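Local coordinates for protein AlyGC (Glaciecola chathamensis, PDB 5GKD) that probably cleaves alginate by beta-elimination, as a polysaccharide lyase of family 6 with a calcium ion bound in its parallel beta-helix, at residues A[580-585]-A[612-617]; A[644-649]-A[674-679]; A[656-661]-A[680-685]; A[695-700]-A[721-726]. All coordinates share one frame; numbering follows the deposited sequence.

Overall arrangement
All four contacts join parallel strands of successive coils in the C-terminal half of AlyGC, which is built as a right-handed parallel beta-helix. Contacts 1, 2 and 4 lie along one ladder: strand 613-617 neighbours 644-648, which pairs with 667-676, which in turn adjoins 691-700. Centres of contacts 1 and 2 are about 10 Å apart, those of 2 and 4 about 12 Å. Contact 3 belongs to another ladder, that of strands 660-663 and 681-685, its centre about 13 Å from that of contact 2. Contacts 2 and 3 alternate along the chain, whereas contact 4 follows both. Together they join the last coils, while residues of the N-terminal half form the calcium and carbonate sites.

Contact 1: A[580-585]-A[612-617]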
loop_
_atom_site.group_PDB
_atom_site.type_symbol
_atom_site.label_atom_id
_atom_site.label_comp_id
_atom_site.label_asym_id
_atom_site.label_seq_id
_atom_site.Cartn_x
_atom_site.Cartn_y
_atom_site.Cartn_z
ATOM N N SER A 580 -3.330 13.801 -27.449
ATOM C CA SER A 580 -4.369 13.898 -26.431
ATOM C C SER A 580 -4.304 15.247 -25.726
ATOM O O SER A 580 -3.258 15.900 -25.685
ATOM C CB SER A 580 -4.258 12.742 -25.405
ATOM O OG SER A 580 -4.491 11.486 -26.030
ATOM N N GLN A 581 -5.439 15.679 -25.178
ATOM C CA GLN A 581 -5.520 16.986 -24.544
ATOM C C GLN A 581 -5.954 16.853 -23.094
ATOM O O GLN A 581 -6.807 16.029 -22.765
ATOM C CB GLN A 581 -6.503 17.917 -25.260
ATOM C CG GLN A 581 -6.892 17.487 -26.664
ATOM C CD GLN A 581 -5.732 17.382 -27.615
ATOM O OE1 GLN A 581 -4.838 18.174 -27.574
ATOM N NE2 GLN A 581 -5.752 16.411 -28.487
ATOM N N PHE A 582 -5.394 17.701 -22.241
ATOM C CA PHE A 582 -5.687 17.692 -20.820
ATOM C C PHE A 582 -5.851 19.131 -20.381
ATOM O O PHE A 582 -4.973 19.953 -20.663
ATOM C CB PHE A 582 -4.553 17.019 -20.029
ATOM C CG PHE A 582 -4.199 15.642 -20.524
ATOM C CD1 PHE A 582 -3.415 15.471 -21.649
ATOM C CD2 PHE A 582 -4.655 14.514 -19.860
ATOM C CE1 PHE A 582 -3.100 14.201 -22.106
ATOM C CE2 PHE A 582 -4.340 13.246 -20.309
ATOM C CZ PHE A 582 -3.556 13.087 -21.423
ATOM N N LYS A 583 -6.926 19.444 -19.692
ATOM C CA LYS A 583 -7.138 20.791 -19.250
ATOM C C LYS A 583 -7.845 20.940 -17.916
ATOM O O LYS A 583 -8.822 20.309 -17.681
ATOM C CB LYS A 583 -7.894 21.561 -20.323
ATOM C CG LYS A 583 -7.920 23.050 -20.115
ATOM C CD LYS A 583 -8.457 23.796 -21.328
ATOM C CE LYS A 583 -7.569 24.964 -21.693
ATOM N NZ LYS A 583 -8.326 26.153 -22.157
ATOM N N HIS A 584 -7.334 21.810 -17.072
ATOM C CA HIS A 584 -7.890 22.114 -15.759
ATOM C C HIS A 584 -7.854 20.980 -14.758
ATOM O O HIS A 584 -8.870 20.416 -14.450
ATOM C CB HIS A 584 -9.315 22.676 -15.823
ATOM C CG HIS A 584 -9.496 23.798 -16.790
ATOM N ND1 HIS A 584 -8.822 24.990 -16.696
ATOM C CD2 HIS A 584 -10.306 23.915 -17.860
ATOM C CE1 HIS A 584 -9.199 25.784 -17.673
ATOM N NE2 HIS A 584 -10.098 25.156 -18.391
ATOM N N ILE A 585 -6.664 20.682 -14.265
ATOM C CA ILE A 585 -6.409 19.622 -13.342
ATOM C C ILE A 585 -5.643 20.112 -12.143
ATOM O O ILE A 585 -4.596 20.670 -12.281
ATOM C CB ILE A 585 -5.596 18.544 -14.054
ATOM C CG1 ILE A 585 -6.380 17.996 -15.239
ATOM C CG2 ILE A 585 -5.165 17.469 -13.100
ATOM C CD1 ILE A 585 -5.544 17.282 -16.253
ATOM N N SER A 612 0.817 16.037 -27.766
ATOM C CA SER A 612 -0.286 16.204 -26.844
ATOM C C SER A 612 -0.272 17.616 -26.294
ATOM O O SER A 612 0.668 18.380 -26.505
ATOM C CB SER A 612 -0.208 15.163 -25.719
ATOM O OG SER A 612 -0.398 13.871 -26.264
ATOM N N ASN A 613 -1.334 17.955 -25.577
ATOM C CA ASN A 613 -1.530 19.312 -25.105
ATOM C C ASN A 613 -2.052 19.276 -23.678
ATOM O O ASN A 613 -3.041 18.601 -23.389
ATOM C CB ASN A 613 -2.497 20.057 -26.035
ATOM C CG ASN A 613 -2.467 21.533 -25.827
ATOM O OD1 ASN A 613 -2.878 22.021 -24.781
ATOM N ND2 ASN A 613 -1.964 22.265 -26.812
ATOM N N VAL A 614 -1.378 19.999 -22.793
ATOM C CA VAL A 614 -1.692 20.041 -21.374
ATOM C C VAL A 614 -1.757 21.499 -20.951
ATOM O O VAL A 614 -0.791 22.243 -21.155
ATOM C CB VAL A 614 -0.635 19.302 -20.533
ATOM C CG1 VAL A 614 -0.946 19.445 -19.046
ATOM C CG2 VAL A 614 -0.526 17.839 -20.947
ATOM N N SER A 615 -2.869 21.900 -20.332
ATOM C CA SER A 615 -3.063 23.297 -19.965
ATOM C C SER A 615 -3.763 23.422 -18.619
ATOM O O SER A 615 -4.770 22.751 -18.370
ATOM C CB SER A 615 -3.876 24.020 -21.043
ATOM O OG SER A 615 -3.913 25.406 -20.782
ATOM N N ASP A 616 -3.233 24.296 -17.764
ATOM C CA ASP A 616 -3.798 24.589 -16.443
ATOM C C ASP A 616 -3.788 23.342 -15.549
ATOM O O ASP A 616 -4.818 22.883 -15.043
ATOM C CB ASP A 616 -5.208 25.188 -16.572
ATOM C CG ASP A 616 -5.747 25.705 -15.253
ATOM O OD1 ASP A 616 -4.929 26.027 -14.356
ATOM O OD2 ASP A 616 -6.991 25.784 -15.104
ATOM N N LEU A 617 -2.587 22.801 -15.369
ATOM C CA LEU A 617 -2.329 21.643 -14.516
ATOM C C LEU A 617 -1.542 22.140 -13.316
ATOM O O LEU A 617 -0.405 22.595 -13.466
ATOM C CB LEU A 617 -1.550 20.570 -15.284
ATOM C CG LEU A 617 -0.833 19.426 -14.549
ATOM C CD1 LEU A 617 -1.833 18.438 -14.010
ATOM C CD2 LEU A 617 0.162 18.709 -15.469
#
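His584 and Asp616 meet because their side chains leave the backbone differently: CG of His584 points away from its carbonyl carbon (chi1 -49°), whereas CG of Asp616 is swung opposite its N (chi1 -171°). His584 ND1 then donates to Asp616 OD2 at 2.6 Å, a short, nearly straight bond using the anti lone pair of the carboxylate oxygen. The acceptor lies in the imidazole plane, while the carboxylate itself is turned almost perpendicular to the ring. This grip should fix the rotation of the imidazole and would probably favour its protonated form. CG of Lys583 packs over one face of the same ring.

Behind this pair the backbones run parallel in exact register. Asn613 N donates to Ser580 O at 2.8 Å, Phe582 N to Asn613 O, Ser615 N to Phe582 O, and His584 N to Ser615 O. At the corner, where His584 and Asp616 both take positive phi, the alternation breaks and Ile585 N also donates, to Asp616 O. At the start, Ser580 N reaches Ser612 OG at 3.2 Å; that hydroxyl is also bonded to Glu610 O.

Phe582 and Val614 before the corner, and Ile585 and Leu617 after it, are buried on the inner side. Phe582 CD1 lies 3.8 Å from Val614 CG2, and Ile585 CG2 touches Leu617 CD1 at 3.6 Å. Gln581, Lys583, Asn613 and Ser615 occupy the other face, where Gln581 OE1 approaches Asn613 CB.

Strand 551-555 continues the ladder beyond 581-585, with Phe552 meeting the Phe582 ring, and strand 644-648 extends it past 613-617, setting Phe645 against Val614.

Contact 2: A[644-649]-A[674-679]; sequences IFNEVG and EFNNSA
Between Phe645 and Phe675 runs the main apolar contact of these two strands. The rings run alongside one another, with planes 49° apart and centroids separated by 4.7 Å. CD2 of Phe645 sits over one face of Phe675, offset toward its rim, and Phe645 CE2 comes within 3.4 Å of Phe675 CZ. The matched register puts both on one face, and like first torsions (chi1 -51° and -71°) lean the rings the same way. At Phe675, an alanine is likely to open a gap between Phe645 and Phe699 of the next coil, both of which touch this ring.

Backbone bonds hold the strands parallel: Phe645 N to Glu674 O, Asn676 N to Phe645 O, Glu647 N to Asn676 O and, past the corner, Ala679 N to Val648 O at 2.8 Å.

Side-chain polar bonds gather on the face opposite the rings and at the turn. Asn676 ND2 donates to Asn646 OD1 at 3.1 Å, with the acceptor in the amide plane of Asn676 although the nitrogen lies off the carbonyl plane of Asn646, and the same nitrogen makes a weak bond to Glu674 OE1. Ser678 OG accepts from Val648 N at 3.0 Å and donates to Asn676 O at 2.8 Å, coming from above that carbonyl's plane. The carboxylate of Glu647 turns to Lys650, its salt-bridge partner.

Chemically, the contact sets a phenylalanine pair on the buried face and a hydrogen-bonded asparagine pair on the partly exposed one, while the Ser678 hydroxyl replaces a backbone acceptor where the chain turns.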
loop_
_atom_site.group_PDB
_atom_site.type_symbol
_atom_site.label_atom_id
_atom_site.label_comp_id
_atom_site.label_asym_id
_atom_site.label_seq_id
_atom_site.Cartn_x
_atom_site.Cartn_y
_atom_site.Cartn_z
ATOM N N ILE A 644 2.703 20.640 -26.227
ATOM C CA ILE A 644 2.531 22.007 -25.773
ATOM C C ILE A 644 2.016 21.946 -24.350
ATOM O O ILE A 644 0.949 21.375 -24.097
ATOM C CB ILE A 644 1.572 22.800 -26.675
ATOM C CG1 ILE A 644 2.158 22.946 -28.079
ATOM C CG2 ILE A 644 1.271 24.168 -26.076
ATOM C CD1 ILE A 644 1.848 21.780 -28.995
ATOM N N PHE A 645 2.767 22.527 -23.426
ATOM C CA PHE A 645 2.407 22.568 -22.017
ATOM C C PHE A 645 2.195 24.024 -21.620
ATOM O O PHE A 645 3.123 24.831 -21.726
ATOM C CB PHE A 645 3.502 21.934 -21.142
ATOM C CG PHE A 645 3.964 20.550 -21.582
ATOM C CD1 PHE A 645 3.116 19.447 -21.512
ATOM C CD2 PHE A 645 5.277 20.340 -21.978
ATOM C CE1 PHE A 645 3.555 18.173 -21.876
ATOM C CE2 PHE A 645 5.725 19.069 -22.350
ATOM C CZ PHE A 645 4.858 17.982 -22.291
ATOM N N ASN A 646 0.986 24.363 -21.154
ATOM C CA ASN A 646 0.667 25.721 -20.711
ATOM C C ASN A 646 0.277 25.741 -19.241
ATOM O O ASN A 646 -0.564 24.947 -18.809
ATOM C CB ASN A 646 -0.483 26.351 -21.515
ATOM C CG ASN A 646 -0.271 26.285 -23.013
ATOM O OD1 ASN A 646 0.502 27.064 -23.579
ATOM N ND2 ASN A 646 -1.000 25.386 -23.675
ATOM N N GLU A 647 0.854 26.677 -18.492
ATOM C CA GLU A 647 0.507 26.905 -17.086
ATOM C C GLU A 647 0.525 25.593 -16.294
ATOM O O GLU A 647 -0.479 25.152 -15.737
ATOM C CB GLU A 647 -0.855 27.595 -16.974
ATOM C CG GLU A 647 -0.977 28.924 -17.709
ATOM C CD GLU A 647 -0.411 30.101 -16.923
ATOM O OE1 GLU A 647 0.008 29.918 -15.754
ATOM O OE2 GLU A 647 -0.407 31.225 -17.471
ATOM N N VAL A 648 1.698 24.968 -16.250
ATOM C CA VAL A 648 1.858 23.629 -15.690
ATOM C C VAL A 648 2.817 23.682 -14.507
ATOM O O VAL A 648 3.872 24.322 -14.581
ATOM C CB VAL A 648 2.360 22.636 -16.755
ATOM C CG1 VAL A 648 2.726 21.315 -16.114
ATOM C CG2 VAL A 648 1.314 22.440 -17.827
ATOM N N GLY A 649 2.445 23.018 -13.414
ATOM C CA GLY A 649 3.368 22.732 -12.336
ATOM C C GLY A 649 3.477 23.759 -11.232
ATOM O O GLY A 649 4.275 23.561 -10.313
ATOM N N GLU A 674 6.895 22.858 -26.202
ATOM C CA GLU A 674 6.750 24.206 -25.664
ATOM C C GLU A 674 6.370 24.119 -24.189
ATOM O O GLU A 674 5.383 23.465 -23.834
ATOM C CB GLU A 674 5.682 25.001 -26.422
ATOM C CG GLU A 674 5.863 25.075 -27.928
ATOM C CD GLU A 674 4.715 25.830 -28.608
ATOM O OE1 GLU A 674 3.972 26.557 -27.904
ATOM O OE2 GLU A 674 4.554 25.684 -29.843
ATOM N N PHE A 675 7.153 24.771 -23.339
ATOM C CA PHE A 675 6.849 24.915 -21.918
ATOM C C PHE A 675 6.542 26.390 -21.675
ATOM O O PHE A 675 7.454 27.197 -21.480
ATOM C CB PHE A 675 8.003 24.439 -21.040
ATOM C CG PHE A 675 8.204 22.946 -21.021
ATOM C CD1 PHE A 675 8.876 22.309 -22.057
ATOM C CD2 PHE A 675 7.789 22.185 -19.933
ATOM C CE1 PHE A 675 9.087 20.942 -22.034
ATOM C CE2 PHE A 675 7.997 20.811 -19.908
ATOM C CZ PHE A 675 8.648 20.194 -20.961
ATOM N N ASN A 676 5.260 26.733 -21.672
ATOM C CA ASN A 676 4.809 28.114 -21.577
ATOM C C ASN A 676 4.310 28.409 -20.171
ATOM O O ASN A 676 3.377 27.760 -19.690
ATOM C CB ASN A 676 3.716 28.393 -22.608
ATOM C CG ASN A 676 4.164 28.060 -24.026
ATOM O OD1 ASN A 676 5.336 28.198 -24.357
ATOM N ND2 ASN A 676 3.238 27.610 -24.857
ATOM N N ASN A 677 4.935 29.388 -19.521
ATOM C CA ASN A 677 4.510 29.888 -18.220
ATOM C C ASN A 677 4.324 28.748 -17.226
ATOM O O ASN A 677 3.245 28.546 -16.665
ATOM C CB ASN A 677 3.228 30.705 -18.370
ATOM C CG ASN A 677 3.362 31.796 -19.422
ATOM O OD1 ASN A 677 4.301 32.598 -19.380
ATOM N ND2 ASN A 677 2.444 31.812 -20.384
ATOM N N SER A 678 5.399 27.992 -17.022
ATOM C CA SER A 678 5.309 26.743 -16.276
ATOM C C SER A 678 6.504 26.588 -15.343
ATOM O O SER A 678 7.479 27.339 -15.396
ATOM C CB SER A 678 5.214 25.543 -17.218
ATOM O OG SER A 678 4.061 25.618 -18.048
ATOM N N ALA A 679 6.399 25.604 -14.464
ATOM C CA ALA A 679 7.501 25.241 -13.607
ATOM C C ALA A 679 8.557 24.499 -14.428
ATOM O O ALA A 679 8.251 23.927 -15.473
ATOM C CB ALA A 679 6.989 24.388 -12.443
#

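Contact 3: A[656-661]-A[680-685]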
loop_
_atom_site.group_PDB
_atom_site.type_symbol
_atom_site.label_atom_id
_atom_site.label_comp_id
_atom_site.label_asym_id
_atom_site.label_seq_id
_atom_site.Cartn_x
_atom_site.Cartn_y
_atom_site.Cartn_z
ATOM N N SER A 656 7.368 19.422 -5.577
ATOM C CA SER A 656 8.515 19.389 -6.480
ATOM C C SER A 656 8.829 20.754 -7.073
ATOM O O SER A 656 9.962 20.975 -7.513
ATOM C CB SER A 656 8.271 18.397 -7.621
ATOM O OG SER A 656 7.317 18.897 -8.564
ATOM N N ALA A 657 7.846 21.660 -7.104
ATOM C CA ALA A 657 7.943 22.919 -7.845
ATOM C C ALA A 657 8.498 22.687 -9.249
ATOM O O ALA A 657 9.302 23.465 -9.761
ATOM C CB ALA A 657 8.786 23.944 -7.086
ATOM N N ALA A 658 8.069 21.594 -9.875
ATOM C CA ALA A 658 8.505 21.245 -11.216
ATOM C C ALA A 658 7.298 20.906 -12.073
ATOM O O ALA A 658 6.256 20.483 -11.566
ATOM C CB ALA A 658 9.477 20.056 -11.199
ATOM N N SER A 659 7.442 21.108 -13.384
ATOM C CA SER A 659 6.467 20.573 -14.320
ATOM C C SER A 659 6.755 19.124 -14.642
ATOM O O SER A 659 5.887 18.432 -15.178
ATOM C CB SER A 659 6.465 21.378 -15.616
ATOM O OG SER A 659 7.737 21.310 -16.238
ATOM N N LEU A 660 7.964 18.673 -14.330
ATOM C CA LEU A 660 8.434 17.330 -14.637
ATOM C C LEU A 660 9.618 17.074 -13.724
ATOM O O LEU A 660 10.587 17.838 -13.757
ATOM C CB LEU A 660 8.841 17.256 -16.100
ATOM C CG LEU A 660 9.175 15.942 -16.777
ATOM C CD1 LEU A 660 7.940 15.069 -16.858
ATOM C CD2 LEU A 660 9.679 16.236 -18.175
ATOM N N ILE A 661 9.555 16.054 -12.873
ATOM C CA ILE A 661 10.700 15.767 -12.017
ATOM C C ILE A 661 11.080 14.304 -12.179
ATOM O O ILE A 661 10.268 13.401 -11.935
ATOM C CB ILE A 661 10.476 16.143 -10.542
ATOM C CG1 ILE A 661 11.744 15.825 -9.749
ATOM C CG2 ILE A 661 9.267 15.461 -9.948
ATOM C CD1 ILE A 661 11.793 16.441 -8.406
ATOM N N PRO A 680 9.807 24.507 -13.981
ATOM C CA PRO A 680 10.893 23.941 -14.794
ATOM C C PRO A 680 10.865 22.415 -14.843
ATOM O O PRO A 680 10.162 21.735 -14.092
ATOM C CB PRO A 680 12.142 24.439 -14.073
ATOM C CG PRO A 680 11.706 24.571 -12.653
ATOM C CD PRO A 680 10.317 25.107 -12.734
ATOM N N ILE A 681 11.645 21.884 -15.779
ATOM C CA ILE A 681 12.021 20.476 -15.796
ATOM C C ILE A 681 13.153 20.272 -14.797
ATOM O O ILE A 681 14.079 21.084 -14.732
ATOM C CB ILE A 681 12.464 20.065 -17.211
ATOM C CG1 ILE A 681 11.318 20.195 -18.204
ATOM C CG2 ILE A 681 13.047 18.659 -17.217
ATOM C CD1 ILE A 681 11.800 20.090 -19.643
ATOM N N ILE A 682 13.102 19.200 -14.006
ATOM C CA ILE A 682 14.145 18.961 -13.012
ATOM C C ILE A 682 14.635 17.529 -13.130
ATOM O O ILE A 682 13.848 16.585 -12.989
ATOM C CB ILE A 682 13.680 19.239 -11.573
ATOM C CG1 ILE A 682 13.231 20.692 -11.410
ATOM C CG2 ILE A 682 14.824 18.949 -10.602
ATOM C CD1 ILE A 682 12.906 21.078 -9.983
ATOM N N PHE A 683 15.932 17.373 -13.375
ATOM C CA PHE A 683 16.586 16.079 -13.399
ATOM C C PHE A 683 17.330 15.868 -12.091
ATOM O O PHE A 683 18.021 16.772 -11.606
ATOM C CB PHE A 683 17.557 15.964 -14.579
ATOM C CG PHE A 683 16.881 16.009 -15.908
ATOM C CD1 PHE A 683 16.261 14.890 -16.414
ATOM C CD2 PHE A 683 16.850 17.176 -16.643
ATOM C CE1 PHE A 683 15.617 14.935 -17.637
ATOM C CE2 PHE A 683 16.211 17.229 -17.860
ATOM C CZ PHE A 683 15.594 16.108 -18.358
ATOM N N GLU A 684 17.161 14.687 -11.517
ATOM C CA GLU A 684 17.947 14.215 -10.390
ATOM C C GLU A 684 18.596 12.904 -10.856
ATOM O O GLU A 684 18.053 11.810 -10.686
ATOM C CB GLU A 684 17.051 14.077 -9.125
ATOM C CG GLU A 684 16.444 15.419 -8.668
ATOM C CD GLU A 684 15.654 15.347 -7.366
ATOM O OE1 GLU A 684 15.204 14.246 -6.997
ATOM O OE2 GLU A 684 15.477 16.404 -6.707
ATOM N N LEU A 685 19.727 13.022 -11.505
ATOM C CA LEU A 685 20.447 11.901 -12.050
ATOM C C LEU A 685 21.160 11.065 -11.008
ATOM O O LEU A 685 21.788 11.598 -10.159
ATOM C CB LEU A 685 21.423 12.395 -13.101
ATOM C CG LEU A 685 20.792 13.157 -14.234
ATOM C CD1 LEU A 685 21.813 13.917 -15.022
ATOM C CD2 LEU A 685 19.916 12.290 -15.117
#
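Ser659 N donates to Pro680 O at 2.9 Å, and Ile682 N to Leu660 O at the same length. The two bonds differ in geometry: the second points almost straight at its carbonyl, whereas Ser659 N is tilted well out of the carbonyl plane of Pro680, where the chain is only entering the strand. The side chain of Ser659 is committed to Ala679 O, just before Pro680, so backbone N and hydroxyl together tie this residue to the start of segment 680-685. Within segment 656-661, Ser656 OG accepts from Ala658 N at 3.1 Å in an ST turn and is also hydrogen-bonded to Asn654 OD1.

Ile682 is the largest single contributor to the packing, ahead of Ile661. A chi1 of -60° directs its CG1 branch so that CD1 lies 3.8 Å from Ala658 CB, near Ser656 O as well. Pro680 rests its CD against Ala657 O at 3.5 Å. Farther on, Ile661 CD1 reaches the carboxylate of Glu684, 4.1 Å from OE2, an apolar touch on a group whose oxygens are already held by Arg708 and His663. On the other face Leu660 CD2 lies loosely against Ile681 CG2, at 4.3 Å.

Strand 660-663 thus pairs in parallel with 681-685, while strands 622-625 and 706-709 continue the ladder beyond them. Such a stack of parallel strands from successive coils, with Leu660 and Ile681 directed inward, is characteristic of a parallel beta-helix, consistent with the pectate-lyase-like fold of the N-terminal half.

Contact 4: A[695-700]-A[721-726]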
loop_
_atom_site.group_PDB
_atom_site.type_symbol
_atom_site.label_atom_id
_atom_site.label_comp_id
_atom_site.label_asym_id
_atom_site.label_seq_id
_atom_site.Cartn_x
_atom_site.Cartn_y
_atom_site.Cartn_z
ATOM N N THR A 695 16.518 18.937 -26.316
ATOM C CA THR A 695 16.874 19.777 -27.449
ATOM C C THR A 695 15.624 20.218 -28.191
ATOM O O THR A 695 14.610 19.518 -28.206
ATOM C CB THR A 695 17.813 19.048 -28.430
ATOM O OG1 THR A 695 17.135 17.922 -28.994
ATOM C CG2 THR A 695 19.082 18.578 -27.716
ATOM N N GLY A 696 15.716 21.390 -28.816
ATOM C CA GLY A 696 14.649 21.862 -29.676
ATOM C C GLY A 696 13.415 22.367 -28.967
ATOM O O GLY A 696 12.379 22.545 -29.611
ATOM N N ASN A 697 13.492 22.631 -27.667
ATOM C CA ASN A 697 12.315 23.057 -26.923
ATOM C C ASN A 697 12.250 24.580 -26.817
ATOM O O ASN A 697 13.249 25.285 -26.958
ATOM C CB ASN A 697 12.301 22.435 -25.519
ATOM C CG ASN A 697 12.428 20.908 -25.549
ATOM O OD1 ASN A 697 11.429 20.201 -25.688
ATOM N ND2 ASN A 697 13.670 20.400 -25.439
ATOM N N VAL A 698 11.049 25.085 -26.557
ATOM C CA VAL A 698 10.841 26.487 -26.220
ATOM C C VAL A 698 10.460 26.574 -24.751
ATOM O O VAL A 698 9.467 25.971 -24.323
ATOM C CB VAL A 698 9.761 27.134 -27.101
ATOM C CG1 VAL A 698 9.485 28.534 -26.623
ATOM C CG2 VAL A 698 10.183 27.124 -28.564
ATOM N N PHE A 699 11.221 27.346 -23.983
ATOM C CA PHE A 699 10.900 27.623 -22.587
ATOM C C PHE A 699 10.549 29.103 -22.453
ATOM O O PHE A 699 11.393 29.931 -22.116
ATOM C CB PHE A 699 12.078 27.235 -21.657
ATOM C CG PHE A 699 12.456 25.783 -21.725
ATOM C CD1 PHE A 699 11.676 24.823 -21.104
ATOM C CD2 PHE A 699 13.581 25.375 -22.421
ATOM C CE1 PHE A 699 12.016 23.485 -21.182
ATOM C CE2 PHE A 699 13.929 24.033 -22.482
ATOM C CZ PHE A 699 13.136 23.095 -21.870
ATOM N N GLU A 700 9.285 29.432 -22.704
ATOM C CA GLU A 700 8.817 30.812 -22.648
ATOM C C GLU A 700 8.090 31.058 -21.332
ATOM O O GLU A 700 7.048 30.447 -21.066
ATOM C CB GLU A 700 7.896 31.149 -23.819
ATOM C CG GLU A 700 7.332 32.558 -23.695
ATOM C CD GLU A 700 6.794 33.106 -24.996
ATOM O OE1 GLU A 700 7.028 32.480 -26.047
ATOM O OE2 GLU A 700 6.135 34.167 -24.965
ATOM N N SER A 721 20.674 21.498 -24.974
ATOM C CA SER A 721 21.088 22.594 -25.838
ATOM C C SER A 721 20.098 22.737 -26.981
ATOM O O SER A 721 19.251 21.873 -27.217
ATOM C CB SER A 721 22.490 22.357 -26.386
ATOM O OG SER A 721 22.473 21.213 -27.216
ATOM N N GLY A 722 20.248 23.830 -27.721
ATOM C CA GLY A 722 19.375 24.072 -28.851
ATOM C C GLY A 722 17.979 24.457 -28.446
ATOM O O GLY A 722 17.035 24.239 -29.208
ATOM N N ASN A 723 17.828 25.034 -27.262
ATOM C CA ASN A 723 16.536 25.442 -26.738
ATOM C C ASN A 723 16.442 26.962 -26.707
ATOM O O ASN A 723 17.422 27.650 -26.410
ATOM C CB ASN A 723 16.312 24.887 -25.330
ATOM C CG ASN A 723 16.321 23.376 -25.300
ATOM O OD1 ASN A 723 15.567 22.724 -26.019
ATOM N ND2 ASN A 723 17.199 22.814 -24.497
ATOM N N THR A 724 15.250 27.472 -26.996
ATOM C CA THR A 724 14.945 28.892 -26.892
ATOM C C THR A 724 14.400 29.191 -25.504
ATOM O O THR A 724 13.368 28.643 -25.114
ATOM C CB THR A 724 13.933 29.294 -27.964
ATOM O OG1 THR A 724 14.242 28.651 -29.194
ATOM C CG2 THR A 724 13.905 30.814 -28.142
ATOM N N VAL A 725 15.099 30.047 -24.769
ATOM C CA VAL A 725 14.677 30.460 -23.440
ATOM C C VAL A 725 14.085 31.863 -23.543
ATOM O O VAL A 725 14.798 32.832 -23.830
ATOM C CB VAL A 725 15.836 30.402 -22.444
ATOM C CG1 VAL A 725 15.422 30.994 -21.108
ATOM C CG2 VAL A 725 16.282 28.969 -22.283
ATOM N N LEU A 726 12.775 31.963 -23.300
ATOM C CA LEU A 726 11.967 33.175 -23.483
ATOM C C LEU A 726 11.980 33.652 -24.927
ATOM O O LEU A 726 11.149 33.232 -25.732
ATOM C CB LEU A 726 12.436 34.293 -22.553
ATOM C CG LEU A 726 11.661 34.460 -21.241
ATOM C CD1 LEU A 726 10.285 35.043 -21.510
ATOM C CD2 LEU A 726 11.558 33.150 -20.477
#
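Thr695 opens the contact with its methyl CG2 against Ser721 O, 3.3 Å away. Gly696 N follows with a weak bond to Gly722 O; both glycines have positive phi angles, so the two turns share their shape.

At Asn697 the side chain of Asn723 enters the pairing. OD1 of Asn723 accepts twice from Asn697, from the backbone N at 2.7 Å, in its carbonyl plane, and from ND2 at 3.1 Å, tilted out of that plane. The two amides extend in one direction, with planes 37° apart. The first torsion of Asn723 (-61°) turns its amide toward Asn697, where OD1 meets it while ND2 bonds Val694 O; Asn697 OD1 is in turn hydrogen-bonded to Asn673 ND2 of the preceding coil. A leucine in place of Asn723 would probably leave the backbone N of Asn697 and the Val694 carbonyl without these partners, freeing the turn to shift. Asn697 O accepts from Thr724 N at 3.0 Å.

Val698 lies beside Thr724 with little side-chain contact. Phe699 N donates to Thr724 O at 2.8 Å, and CE2 at the ring's edge comes to 3.8 Å from Asn723 CG, the amide being steeply inclined to the ring. Phe699 O then receives Leu726 N at 2.7 Å from above its carbonyl plane. By Glu700 the backbones have closed to 4.0 Å between its CA and Leu726 CA.

Asparagines hydrogen-bonded one to the next at the same turn of consecutive coils form an asparagine ladder, a motif known from parallel beta-helices; here Asn673, Asn697 and Asn723 carry it to the C-terminal coil.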